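PDB 2O8R: polyphosphate kinase from Porphyromonas gingivalis, which probably catalyses the reversible, magnesium-dependent transfer of the terminal phosphate of ATP to a growing polyphosphate chain. Local coordinates for residues S475-M480 with E596-W601; D344-V349 with R640-I645. The protein carries 3 engineered substitutions. One frame throughout, in Å; residues are numbered along the deposited sequence.

Contact 1. Residues S475-M480 with E596-W601; sequences SDTTLM and EHSRIW. With SO4 (sulfate ion), chain F.
Ser475 and Glu596 form a parallel beta bridge, their CA atoms 5.3 Å apart, where an inner strand of the first phospholipase D-like domain meets a short strand of the second. The backbone part of the joint is brief: His597 N donates to Ser475 O at 3.2 Å, along a bent path (136° at the hydrogen). On the face carrying Ser475 and Glu596, a water links Ser475 OG to Glu596 OE2, while the carboxylate of Glu596 is also held by Lys542, Gln649 and Gln679.

Hydroxyls make the next polar link, Thr477 OG1 and Ser598 OG lying 3.1 Å apart in a hydrogen bond. Ile600 CD1 brushes the same threonine oxygen.

The third kind of link pairs a histidine with a carboxylate. CG of His597 stands opposite the backbone N (chi1 -172°), which brings the ring edge to Asp476; ND1 gives its N-H to the syn lone pair of OD1 at 2.7 Å, nearly in the ring plane. Carboxylate and ring planes are almost perpendicular. OD1 also takes a hydrogen bond from the Thr463 hydroxyl, a second hold that would limit its rotation. His597, predicted to bind ATP, offers NE2 to O1 of a sulfate, probably from the crystallisation liquor, at 2.7 Å, and Arg599, salt-bridged to Asp617 through NE, forks onto sulfate O4 through NH1 at 2.9 Å and NH2 at 2.8 Å.

Contact 2. Residues D344-V349 with R640-I645; sequences DYLIHV and REIIDI
Leu346 and His348 project from one face of strand 345-349, in the first of the two phospholipase D-like domains, against helix 636-651 of the second, so the contact is a helix packed on the face of a beta sheet, across the domain interface. Strand and helix segments run roughly the same way, their axes 24° apart and 10.8 Å from each other at closest approach. Alternation along the strand puts these two on the same face, to meet Glu641 and its neighbour Ile642, with Ile645 one turn further on.

The apolar part is built on Leu346. Its CD2 branch sits 3.6 Å from Ile642 CG1, the two side chains crossing at about a right angle, and the aliphatic body of the same leucine also borders Glu641 OE1.

His348 is approached from two directions. Over one face of its ring comes Ile645, whose terminal CD1 lies 3.8 Å from the ring centroid and 20° off the normal, a CH-pi contact displaced toward the rim. At the edge, NE2 points its N-H to Glu641 OE1, a weak hydrogen bond of 3.3 Å though fairly straight. The glutamate reaches that far because its chain is extended beyond CG, with chi2 at 180°; its carboxylate is turned steeply to the imidazole plane. OE2 has the stronger partner, a salt bridge to Lys689 on helix 678-691, where Leu686 touches both His348 and Glu641, Tyr685 touches Glu641 and Ile682 touches Ile645.

Chemically, the charge of the buried carboxylate is probably balanced mainly by Lys689, with the histidine contributing a weaker bond. The glutamate charge would be expected to favour a proton on NE2 of His348, while Leu346 CD2 lies against OE1 and Ile645 CD1 covers one face of the ring.

Overall arrangement
Contacts 1 and 2 both join the first phospholipase D-like domain to the second, and their centres lie about 9 Å apart. Strands 345-349 and 474-481 are antiparallel neighbours in one sheet: Thr478 O and Ile347 N, 2.8 Å apart, and Met480 N and Tyr345 O, 2.9 Å apart, probably hydrogen-bond. Along the chain, contact 1 is nested inside the loop that contact 2 closes. Side chains meet as well, Thr477 OG1 packing 3.5 Å from His348 ND1. Contact 1 carries the sulfate and His597; contact 2 stands back from this site, the side chain of His348 about 11 Å from the side chains of His597 and Tyr474, both predicted to bind ATP.

Contact 1. Residues S475-M480 with E596-W601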
# COMPACT_ATOMS: atom_id res chain seq x y z
N SER A 475 -14.66 -3.51 18.17
CA SER A 475 -14.73 -4.03 19.52
C SER A 475 -14.64 -5.57 19.43
O SER A 475 -15.39 -6.19 18.66
CB SER A 475 -16.01 -3.55 20.21
OG SER A 475 -16.29 -4.26 21.40
N ASP A 476 -13.72 -6.16 20.17
CA ASP A 476 -13.54 -7.62 20.18
C ASP A 476 -13.06 -8.10 21.54
O ASP A 476 -12.60 -7.31 22.38
CB ASP A 476 -12.50 -8.04 19.13
CG ASP A 476 -13.09 -8.21 17.77
OD1 ASP A 476 -14.12 -8.90 17.64
OD2 ASP A 476 -12.51 -7.67 16.81
N THR A 477 -13.13 -9.41 21.75
CA THR A 477 -12.75 -9.99 23.03
C THR A 477 -11.75 -11.16 22.90
O THR A 477 -11.92 -12.07 22.08
CB THR A 477 -13.99 -10.41 23.81
OG1 THR A 477 -14.84 -9.27 23.97
CG2 THR A 477 -13.62 -10.94 25.18
N THR A 478 -10.69 -11.09 23.70
CA THR A 478 -9.61 -12.07 23.63
C THR A 478 -9.35 -12.69 25.00
O THR A 478 -9.17 -11.98 25.99
CB THR A 478 -8.32 -11.41 23.11
OG1 THR A 478 -8.51 -11.00 21.75
CG2 THR A 478 -7.15 -12.38 23.19
N LEU A 479 -9.35 -14.03 25.03
CA LEU A 479 -8.99 -14.79 26.20
C LEU A 479 -7.55 -15.27 26.10
O LEU A 479 -7.14 -15.79 25.08
CB LEU A 479 -9.88 -16.03 26.32
CG LEU A 479 -9.57 -16.92 27.52
CD1 LEU A 479 -9.85 -16.16 28.80
CD2 LEU A 479 -10.35 -18.22 27.47
N MSE A 480 -6.80 -15.10 27.18
CA MSE A 480 -5.44 -15.62 27.22
C MSE A 480 -5.34 -16.57 28.40
O MSE A 480 -5.53 -16.17 29.54
CB MSE A 480 -4.44 -14.47 27.32
CG MSE A 480 -4.48 -13.60 26.09
SE MSE A 480 -3.38 -12.00 26.15
CE MSE A 480 -1.67 -12.73 25.58
N GLU A 596 -19.42 -3.46 16.84
CA GLU A 596 -19.74 -4.43 17.89
C GLU A 596 -19.56 -5.85 17.36
O GLU A 596 -20.48 -6.45 16.82
CB GLU A 596 -21.16 -4.22 18.38
CG GLU A 596 -21.33 -2.96 19.22
CD GLU A 596 -20.66 -3.05 20.58
OE1 GLU A 596 -20.55 -4.15 21.14
OE2 GLU A 596 -20.24 -2.00 21.09
N HIS A 597 -18.36 -6.37 17.53
CA HIS A 597 -17.98 -7.52 16.75
C HIS A 597 -17.86 -8.75 17.60
O HIS A 597 -17.75 -9.85 17.08
CB HIS A 597 -16.67 -7.22 16.01
CG HIS A 597 -16.29 -8.27 15.02
ND1 HIS A 597 -15.40 -9.28 15.32
CD2 HIS A 597 -16.70 -8.49 13.75
CE1 HIS A 597 -15.26 -10.06 14.26
NE2 HIS A 597 -16.03 -9.60 13.30
N SER A 598 -17.87 -8.58 18.92
CA SER A 598 -17.80 -9.71 19.84
C SER A 598 -18.90 -10.72 19.56
O SER A 598 -20.03 -10.36 19.17
CB SER A 598 -17.92 -9.24 21.30
OG SER A 598 -16.76 -8.55 21.71
N ARG A 599 -18.57 -11.99 19.75
CA ARG A 599 -19.56 -13.06 19.76
C ARG A 599 -19.45 -13.78 21.09
O ARG A 599 -18.44 -14.42 21.38
CB ARG A 599 -19.35 -14.01 18.59
CG ARG A 599 -19.29 -13.31 17.25
CD ARG A 599 -18.35 -14.03 16.32
NE ARG A 599 -18.52 -13.56 14.96
CZ ARG A 599 -17.54 -13.09 14.19
NH1 ARG A 599 -16.30 -13.05 14.65
NH2 ARG A 599 -17.81 -12.68 12.96
N ILE A 600 -20.49 -13.64 21.92
CA ILE A 600 -20.45 -14.12 23.30
C ILE A 600 -21.75 -14.81 23.69
O ILE A 600 -22.83 -14.32 23.35
CB ILE A 600 -20.17 -12.96 24.28
CG1 ILE A 600 -18.74 -12.45 24.11
CG2 ILE A 600 -20.44 -13.39 25.72
CD1 ILE A 600 -18.37 -11.24 24.99
N TRP A 601 -21.67 -15.94 24.39
CA TRP A 601 -22.87 -16.65 24.82
C TRP A 601 -22.88 -16.86 26.33
O TRP A 601 -21.89 -17.33 26.90
CB TRP A 601 -23.01 -18.03 24.13
CG TRP A 601 -22.60 -18.12 22.68
CD1 TRP A 601 -22.72 -17.16 21.71
CD2 TRP A 601 -22.05 -19.28 22.03
NE1 TRP A 601 -22.26 -17.64 20.50
CE2 TRP A 601 -21.84 -18.94 20.67
CE3 TRP A 601 -21.71 -20.57 22.46
CZ2 TRP A 601 -21.29 -19.83 19.76
CZ3 TRP A 601 -21.17 -21.46 21.54
CH2 TRP A 601 -20.97 -21.09 20.21
S SO4 F . -15.11 -11.81 10.70
O1 SO4 F . -15.06 -10.37 10.95
O2 SO4 F . -16.22 -12.09 9.78
O3 SO4 F . -13.85 -12.23 10.09
O4 SO4 F . -15.23 -12.52 11.96
O HOH W 1 -18.14 -2.89 23.13

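Contact 2. Residues D344-V349 with R640-I645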
# COMPACT_ATOMS: atom_id res chain seq x y z
N ASP A 344 -5.59 -16.38 34.08
CA ASP A 344 -6.25 -16.05 32.83
C ASP A 344 -6.46 -14.56 32.72
O ASP A 344 -6.66 -13.88 33.71
CB ASP A 344 -7.63 -16.71 32.75
CG ASP A 344 -7.55 -18.19 32.55
OD1 ASP A 344 -6.43 -18.70 32.32
OD2 ASP A 344 -8.61 -18.84 32.63
N TYR A 345 -6.43 -14.08 31.49
CA TYR A 345 -6.71 -12.68 31.22
C TYR A 345 -7.77 -12.51 30.11
O TYR A 345 -7.89 -13.33 29.20
CB TYR A 345 -5.40 -11.92 30.93
CG TYR A 345 -4.51 -11.74 32.15
CD1 TYR A 345 -4.52 -10.56 32.90
CD2 TYR A 345 -3.65 -12.76 32.55
CE1 TYR A 345 -3.71 -10.41 34.03
CE2 TYR A 345 -2.83 -12.62 33.67
CZ TYR A 345 -2.86 -11.45 34.40
OH TYR A 345 -2.03 -11.35 35.50
N LEU A 346 -8.55 -11.46 30.23
CA LEU A 346 -9.54 -11.12 29.23
C LEU A 346 -9.16 -9.74 28.73
O LEU A 346 -9.02 -8.81 29.51
CB LEU A 346 -10.90 -11.03 29.90
CG LEU A 346 -12.15 -11.53 29.21
CD1 LEU A 346 -11.95 -12.92 28.60
CD2 LEU A 346 -13.22 -11.54 30.27
N ILE A 347 -8.97 -9.61 27.43
CA ILE A 347 -8.65 -8.31 26.87
C ILE A 347 -9.77 -7.86 25.94
O ILE A 347 -10.12 -8.55 24.98
CB ILE A 347 -7.33 -8.33 26.11
CG1 ILE A 347 -6.18 -8.73 27.04
CG2 ILE A 347 -7.10 -7.00 25.40
CD1 ILE A 347 -6.03 -7.87 28.29
N HIS A 348 -10.32 -6.70 26.25
CA HIS A 348 -11.42 -6.15 25.49
C HIS A 348 -10.91 -4.98 24.69
O HIS A 348 -10.64 -3.90 25.23
CB HIS A 348 -12.53 -5.69 26.44
CG HIS A 348 -12.97 -6.75 27.40
ND1 HIS A 348 -13.77 -7.81 27.02
CD2 HIS A 348 -12.73 -6.91 28.72
CE1 HIS A 348 -14.00 -8.58 28.07
NE2 HIS A 348 -13.38 -8.06 29.11
N VAL A 349 -10.79 -5.17 23.39
CA VAL A 349 -10.21 -4.12 22.59
C VAL A 349 -11.20 -3.29 21.85
O VAL A 349 -12.20 -3.82 21.36
CB VAL A 349 -9.23 -4.59 21.50
CG1 VAL A 349 -8.01 -5.23 22.10
CG2 VAL A 349 -9.94 -5.49 20.46
N ARG A 640 -17.72 -13.08 35.29
CA ARG A 640 -18.51 -12.04 35.95
C ARG A 640 -18.36 -10.73 35.19
O ARG A 640 -19.33 -9.99 35.02
CB ARG A 640 -18.09 -11.91 37.43
CG ARG A 640 -18.63 -10.71 38.22
CD ARG A 640 -20.15 -10.50 38.10
NE ARG A 640 -20.91 -11.75 38.07
CZ ARG A 640 -22.13 -11.88 37.56
NH1 ARG A 640 -22.74 -10.82 37.02
NH2 ARG A 640 -22.73 -13.06 37.57
N GLU A 641 -17.14 -10.47 34.72
CA GLU A 641 -16.85 -9.23 34.01
C GLU A 641 -17.63 -9.16 32.70
O GLU A 641 -18.23 -8.13 32.39
CB GLU A 641 -15.36 -9.10 33.76
CG GLU A 641 -14.90 -7.77 33.17
CD GLU A 641 -13.39 -7.74 32.97
OE1 GLU A 641 -12.84 -8.66 32.33
OE2 GLU A 641 -12.74 -6.80 33.46
N ILE A 642 -17.64 -10.26 31.94
CA ILE A 642 -18.31 -10.31 30.64
C ILE A 642 -19.79 -10.00 30.80
O ILE A 642 -20.36 -9.20 30.04
CB ILE A 642 -18.11 -11.67 29.97
CG1 ILE A 642 -16.68 -11.80 29.47
CG2 ILE A 642 -19.06 -11.86 28.81
CD1 ILE A 642 -16.30 -13.20 29.07
N ILE A 643 -20.39 -10.61 31.81
CA ILE A 643 -21.78 -10.37 32.11
C ILE A 643 -22.00 -8.92 32.53
O ILE A 643 -22.95 -8.29 32.08
CB ILE A 643 -22.30 -11.36 33.17
CG1 ILE A 643 -22.04 -12.78 32.67
CG2 ILE A 643 -23.78 -11.18 33.38
CD1 ILE A 643 -22.49 -13.85 33.59
N ASP A 644 -21.09 -8.39 33.35
CA ASP A 644 -21.19 -6.99 33.73
C ASP A 644 -21.29 -6.14 32.47
O ASP A 644 -22.22 -5.33 32.32
CB ASP A 644 -19.96 -6.57 34.53
CG ASP A 644 -20.02 -6.98 35.98
OD1 ASP A 644 -21.12 -7.25 36.50
OD2 ASP A 644 -18.95 -7.02 36.62
N ILE A 645 -20.35 -6.37 31.55
CA ILE A 645 -20.23 -5.66 30.29
C ILE A 645 -21.49 -5.80 29.44
O ILE A 645 -22.09 -4.80 29.02
CB ILE A 645 -18.98 -6.13 29.52
CG1 ILE A 645 -17.71 -5.56 30.17
CG2 ILE A 645 -19.03 -5.73 28.05
CD1 ILE A 645 -16.49 -6.39 29.95